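Local coordinates for protein cellulase (Uncultured bacterium, PDB 6XSO) that probably hydrolyses internal beta-1,4 linkages of cellulose and other plant polysaccharides as a broad-specificity endoglucanase of family GH5, at residues T284-L289 and V332-A337; N291-Y296 and V304-W309. All coordinates share one frame; numbering follows the deposited sequence.

Interaction 1 of 2, residues T284-L289 and V332-A337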
loop_
_atom_site.group_PDB
_atom_site.type_symbol
_atom_site.label_atom_id
_atom_site.label_comp_id
_atom_site.label_asym_id
_atom_site.label_seq_id
_atom_site.Cartn_x
_atom_site.Cartn_y
_atom_site.Cartn_z
ATOM N N THR A 284 -9.310 22.434 -3.826
ATOM C CA THR A 284 -8.046 23.099 -3.526
ATOM C C THR A 284 -7.154 22.254 -2.620
ATOM O O THR A 284 -5.934 22.190 -2.821
ATOM C CB THR A 284 -8.346 24.457 -2.887
ATOM O OG1 THR A 284 -9.093 25.244 -3.818
ATOM C CG2 THR A 284 -7.059 25.160 -2.524
ATOM N N ASP A 285 -7.735 21.606 -1.609
ATOM C CA ASP A 285 -6.956 20.725 -0.754
ATOM C C ASP A 285 -6.361 19.577 -1.560
ATOM O O ASP A 285 -5.209 19.180 -1.354
ATOM C CB ASP A 285 -7.841 20.121 0.333
ATOM C CG ASP A 285 -8.194 21.087 1.430
ATOM O OD1 ASP A 285 -7.516 22.132 1.602
ATOM O OD2 ASP A 285 -9.176 20.776 2.143
ATOM N N THR A 286 -7.144 19.006 -2.468
ATOM C CA THR A 286 -6.623 17.924 -3.292
ATOM C C THR A 286 -5.514 18.424 -4.206
ATOM O O THR A 286 -4.495 17.743 -4.386
ATOM C CB THR A 286 -7.777 17.294 -4.072
ATOM O OG1 THR A 286 -8.652 16.630 -3.144
ATOM C CG2 THR A 286 -7.260 16.298 -5.102
ATOM N N ARG A 287 -5.677 19.626 -4.764
ATOM C CA ARG A 287 -4.631 20.203 -5.603
ATOM C C ARG A 287 -3.344 20.395 -4.805
ATOM O O ARG A 287 -2.246 20.137 -5.310
ATOM C CB ARG A 287 -5.098 21.538 -6.196
ATOM C CG ARG A 287 -4.234 22.017 -7.360
ATOM C CD ARG A 287 -4.885 23.190 -8.127
ATOM N NE ARG A 287 -6.345 23.198 -8.004
ATOM C CZ ARG A 287 -7.177 22.409 -8.685
ATOM N NH1 ARG A 287 -6.716 21.527 -9.566
ATOM N NH2 ARG A 287 -8.482 22.497 -8.472
ATOM N N ASP A 288 -3.460 20.816 -3.544
ATOM C CA ASP A 288 -2.271 21.002 -2.713
ATOM C C ASP A 288 -1.590 19.668 -2.439
ATOM O O ASP A 288 -0.359 19.569 -2.516
ATOM C CB ASP A 288 -2.671 21.679 -1.401
ATOM C CG ASP A 288 -1.532 21.711 -0.387
ATOM O OD1 ASP A 288 -0.578 22.477 -0.617
ATOM O OD2 ASP A 288 -1.591 20.976 0.630
ATOM N N LEU A 289 -2.377 18.640 -2.115
ATOM C CA LEU A 289 -1.832 17.299 -1.931
ATOM C C LEU A 289 -1.075 16.849 -3.172
ATOM O O LEU A 289 0.079 16.405 -3.090
ATOM C CB LEU A 289 -2.970 16.322 -1.616
ATOM C CG LEU A 289 -2.705 14.824 -1.801
ATOM C CD1 LEU A 289 -1.717 14.336 -0.761
ATOM C CD2 LEU A 289 -3.967 13.991 -1.704
ATOM N N VAL A 332 -14.639 12.313 -4.761
ATOM C CA VAL A 332 -14.130 11.175 -5.534
ATOM C C VAL A 332 -13.837 11.594 -6.968
ATOM O O VAL A 332 -12.764 11.308 -7.518
ATOM C CB VAL A 332 -15.148 10.015 -5.490
ATOM C CG1 VAL A 332 -14.912 9.010 -6.612
ATOM C CG2 VAL A 332 -15.153 9.360 -4.111
ATOM N N ASP A 333 -14.819 12.213 -7.620
ATOM C CA ASP A 333 -14.645 12.591 -9.016
ATOM C C ASP A 333 -13.358 13.384 -9.200
ATOM O O ASP A 333 -12.572 13.127 -10.118
ATOM C CB ASP A 333 -15.810 13.480 -9.466
ATOM C CG ASP A 333 -17.118 12.736 -9.646
ATOM O OD1 ASP A 333 -17.153 11.503 -9.572
ATOM O OD2 ASP A 333 -18.145 13.421 -9.872
ATOM N N ASP A 334 -13.159 14.393 -8.349
ATOM C CA ASP A 334 -12.029 15.306 -8.520
ATOM C C ASP A 334 -10.710 14.663 -8.095
ATOM O O ASP A 334 -9.667 14.915 -8.713
ATOM C CB ASP A 334 -12.294 16.594 -7.742
ATOM C CG ASP A 334 -11.119 17.556 -7.800
ATOM O OD1 ASP A 334 -10.962 18.223 -8.855
ATOM O OD2 ASP A 334 -10.379 17.625 -6.785
ATOM N N PHE A 335 -10.727 13.869 -7.019
ATOM C CA PHE A 335 -9.510 13.221 -6.525
ATOM C C PHE A 335 -8.952 12.272 -7.574
ATOM O O PHE A 335 -7.763 12.328 -7.914
ATOM C CB PHE A 335 -9.855 12.468 -5.238
ATOM C CG PHE A 335 -8.663 11.930 -4.489
ATOM C CD1 PHE A 335 -8.014 12.713 -3.562
ATOM C CD2 PHE A 335 -8.228 10.631 -4.689
ATOM C CE1 PHE A 335 -6.933 12.209 -2.860
ATOM C CE2 PHE A 335 -7.152 10.124 -3.973
ATOM C CZ PHE A 335 -6.497 10.920 -3.085
ATOM N N VAL A 336 -9.819 11.427 -8.139
ATOM C CA VAL A 336 -9.379 10.496 -9.172
ATOM C C VAL A 336 -8.878 11.255 -10.388
ATOM O O VAL A 336 -7.853 10.895 -10.972
ATOM C CB VAL A 336 -10.513 9.512 -9.520
ATOM C CG1 VAL A 336 -10.176 8.698 -10.767
ATOM C CG2 VAL A 336 -10.741 8.573 -8.322
ATOM N N ALA A 337 -9.594 12.312 -10.789
ATOM C CA ALA A 337 -9.208 13.081 -11.966
ATOM C C ALA A 337 -7.872 13.784 -11.759
ATOM O O ALA A 337 -7.017 13.784 -12.658
ATOM C CB ALA A 337 -10.279 14.116 -12.304
HETATM O O HOH W 1 -11.036 16.221 -4.520
HETATM O O HOH W 2 -9.946 20.589 -9.580
#
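Thr286 and Leu289 of helix 279-298 meet Asp334 and Phe335 of helix 325-341 in a helix-helix contact of the TIM barrel's outer layer. These two helices are successive barrel helices and run nearly side by side. Their local axes approach to 10.0 Å at a crossing angle of -20°.

The inner part is apolar. Phe335 has CG anti to its backbone N (chi1 -171°), which carries the ring to the other helix. Leu289 CD2 comes obliquely to CE1 of that ring at 3.6 Å. Thr286 CG2 lies 4.0 Å from Phe335 CD1. Trp309 stacks on the same ring.

The outer part is polar and bridged by water. Thr286 OG1 donates to a water at 2.8 Å, and this water donates to Asp334 OD2. Gln338 NE2 also binds OD2. OG1 also hydrogen-bonds weakly to Ile282 O. With an alanine in place of Thr286, the water would probably lose its hydroxyl donor and the Phe335 ring the methyl beside CD1. Arg287 and Asp334 form no direct salt bridge, since NH2 and OD1 stand 5.0 Å apart. A second water lies in the guanidinium plane, 2.6 Å from Arg287 NH2, and donates to Asp334 OD1 at 2.7 Å.

Interaction 2 of 2, residues N291-Y296 and V304-W309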
loop_
_atom_site.group_PDB
_atom_site.type_symbol
_atom_site.label_atom_id
_atom_site.label_comp_id
_atom_site.label_asym_id
_atom_site.label_seq_id
_atom_site.Cartn_x
_atom_site.Cartn_y
_atom_site.Cartn_z
ATOM N N ASN A 291 0.134 18.630 -5.586
ATOM C CA ASN A 291 1.278 19.493 -5.873
ATOM C C ASN A 291 2.525 19.025 -5.125
ATOM O O ASN A 291 3.627 19.017 -5.687
ATOM C CB ASN A 291 0.962 20.958 -5.526
ATOM C CG ASN A 291 0.110 21.673 -6.591
ATOM O OD1 ASN A 291 -0.008 21.232 -7.741
ATOM N ND2 ASN A 291 -0.482 22.799 -6.195
ATOM N N GLY A 292 2.375 18.629 -3.858
ATOM C CA GLY A 292 3.527 18.161 -3.100
ATOM C C GLY A 292 4.100 16.878 -3.663
ATOM O O GLY A 292 5.321 16.718 -3.756
ATOM N N LEU A 293 3.223 15.958 -4.053
ATOM C CA LEU A 293 3.673 14.717 -4.672
ATOM C C LEU A 293 4.375 15.000 -5.991
ATOM O O LEU A 293 5.372 14.341 -6.323
ATOM C CB LEU A 293 2.496 13.764 -4.866
ATOM C CG LEU A 293 1.725 13.422 -3.581
ATOM C CD1 LEU A 293 0.548 12.507 -3.863
ATOM C CD2 LEU A 293 2.651 12.788 -2.532
ATOM N N ASN A 294 3.886 15.990 -6.746
ATOM C CA ASN A 294 4.560 16.366 -7.982
ATOM C C ASN A 294 5.919 16.987 -7.692
ATOM O O ASN A 294 6.919 16.648 -8.334
ATOM C CB ASN A 294 3.677 17.303 -8.797
ATOM C CG ASN A 294 4.222 17.557 -10.177
ATOM O OD1 ASN A 294 4.653 16.649 -10.874
ATOM N ND2 ASN A 294 4.237 18.812 -10.565
ATOM N N THR A 295 5.977 17.913 -6.732
ATOM C CA THR A 295 7.232 18.599 -6.432
ATOM C C THR A 295 8.340 17.618 -6.071
ATOM O O THR A 295 9.452 17.698 -6.608
ATOM C CB THR A 295 7.007 19.595 -5.293
ATOM O OG1 THR A 295 6.192 20.672 -5.761
ATOM C CG2 THR A 295 8.326 20.179 -4.790
ATOM N N TYR A 296 8.065 16.686 -5.158
ATOM C CA TYR A 296 9.137 15.850 -4.629
ATOM C C TYR A 296 9.390 14.595 -5.447
ATOM O O TYR A 296 10.517 14.079 -5.431
ATOM C CB TYR A 296 8.864 15.510 -3.158
ATOM C CG TYR A 296 8.988 16.741 -2.305
ATOM C CD1 TYR A 296 10.234 17.191 -1.891
ATOM C CD2 TYR A 296 7.874 17.496 -1.967
ATOM C CE1 TYR A 296 10.365 18.350 -1.138
ATOM C CE2 TYR A 296 8.001 18.669 -1.212
ATOM C CZ TYR A 296 9.247 19.080 -0.798
ATOM O OH TYR A 296 9.388 20.242 -0.054
ATOM N N VAL A 304 4.199 7.993 -8.409
ATOM C CA VAL A 304 3.597 7.906 -7.086
ATOM C C VAL A 304 2.317 7.091 -7.134
ATOM O O VAL A 304 1.504 7.208 -8.066
ATOM C CB VAL A 304 3.342 9.308 -6.502
ATOM C CG1 VAL A 304 2.578 9.244 -5.175
ATOM C CG2 VAL A 304 4.654 10.041 -6.335
ATOM N N ILE A 305 2.132 6.287 -6.095
ATOM C CA ILE A 305 0.909 5.538 -5.849
ATOM C C ILE A 305 0.298 6.052 -4.556
ATOM O O ILE A 305 0.969 6.083 -3.516
ATOM C CB ILE A 305 1.184 4.022 -5.742
ATOM C CG1 ILE A 305 1.762 3.482 -7.048
ATOM C CG2 ILE A 305 -0.083 3.281 -5.256
ATOM C CD1 ILE A 305 2.403 2.086 -6.907
ATOM N N ILE A 306 -0.972 6.447 -4.611
ATOM C CA ILE A 306 -1.760 6.722 -3.402
ATOM C C ILE A 306 -2.417 5.381 -3.073
ATOM O O ILE A 306 -3.465 4.997 -3.622
ATOM C CB ILE A 306 -2.740 7.878 -3.603
ATOM C CG1 ILE A 306 -1.971 9.159 -3.944
ATOM C CG2 ILE A 306 -3.607 8.056 -2.365
ATOM C CD1 ILE A 306 -2.904 10.327 -4.318
ATOM N N GLY A 307 -1.733 4.602 -2.226
ATOM C CA GLY A 307 -2.076 3.204 -2.055
ATOM C C GLY A 307 -3.232 2.943 -1.135
ATOM O O GLY A 307 -3.683 1.798 -1.050
ATOM N N GLU A 308 -3.680 3.965 -0.410
ATOM C CA GLU A 308 -4.941 3.914 0.305
ATOM C C GLU A 308 -5.540 5.302 0.254
ATOM O O GLU A 308 -4.832 6.288 0.464
ATOM C CB GLU A 308 -4.788 3.589 1.799
ATOM C CG GLU A 308 -4.122 2.263 2.101
ATOM C CD GLU A 308 -3.966 1.992 3.578
ATOM O OE1 GLU A 308 -4.589 2.708 4.408
ATOM O OE2 GLU A 308 -3.246 1.016 3.906
ATOM N N TRP A 309 -6.844 5.376 -0.025
ATOM C CA TRP A 309 -7.564 6.624 0.170
ATOM C C TRP A 309 -9.031 6.354 0.462
ATOM O O TRP A 309 -9.568 5.280 0.175
ATOM C CB TRP A 309 -7.449 7.561 -1.033
ATOM C CG TRP A 309 -8.179 7.055 -2.278
ATOM C CD1 TRP A 309 -7.811 5.993 -3.063
ATOM C CD2 TRP A 309 -9.374 7.591 -2.868
ATOM N NE1 TRP A 309 -8.706 5.834 -4.101
ATOM C CE2 TRP A 309 -9.666 6.800 -4.004
ATOM C CE3 TRP A 309 -10.223 8.651 -2.546
ATOM C CZ2 TRP A 309 -10.759 7.046 -4.820
ATOM C CZ3 TRP A 309 -11.310 8.904 -3.373
ATOM C CH2 TRP A 309 -11.564 8.101 -4.490
#
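The beta-alpha-beta unit made of strand 264-270, helix 279-298 and strand 304-309 is closed here, where Leu293 of the helix meets Val304 and Ile306 of the returning strand. One methyl group of the helix does the touching. Leu293 CD1 lies 4.1 Å from Val304 CG1 and 4.1 Å from Ile306 CD1. It thus bridges two residues that alternate along the strand and share its helix side.

The torsions explain the reach. Leu293 has CG anti to its carbonyl carbon (chi1 -57°), and CD1 then continues the chain straight out (chi2 178°). Ile306 is also extended, with CD1 anti to CA (chi2 173°), which carries its CD1 up to the helix. Leu293 crosses both strand side chains at about a right angle. The backbones stay apart, with CA atoms of Leu293 and Val304 7.2 Å from each other. No hydrogen bond joins the two segments. All three side chains are buried and aliphatic, and the contact is purely apolar.

Val268 of the preceding strand touches both Leu293 and Ile306, and Phe297 and Val298 pack on Val304. Ile305 points away from the helix, and its backbone pairs with Val266 and Val268. Farther on, Glu308 OE2 forms a salt bridge with Arg80, and OE1 a hydrogen bond with the Tyr271 hydroxyl. Glu308 lies near the end of the seventh strand, consistent with the place of the nucleophile in family GH5. An aliphatic layer between helix and parallel strands, as here, is typical of the TIM barrel.

Both interactions use helix 279-298, and their centres are about 11 Å apart. Interaction 2 packs the helix inward on the barrel wall. Interaction 1 packs it laterally on the next helix of the outer layer. Both are buried contacts, but interaction 1 reaches a partly exposed side at Asp334. The chemistry follows the place. Interaction 2, about 12 Å from the chain centre, is wholly aliphatic. Interaction 1, about 19 Å out, pairs an apolar inner part with bridging waters around a carboxylate. The two join directly. Phe335 CZ packs on Ile306 CD1 at 3.8 Å. Val332 and Val336 pack on Trp309, with Val336 CG2 3.8 Å from Trp309 CZ2. Side chains of 332-337 thus tie 304-309 to the helix layer.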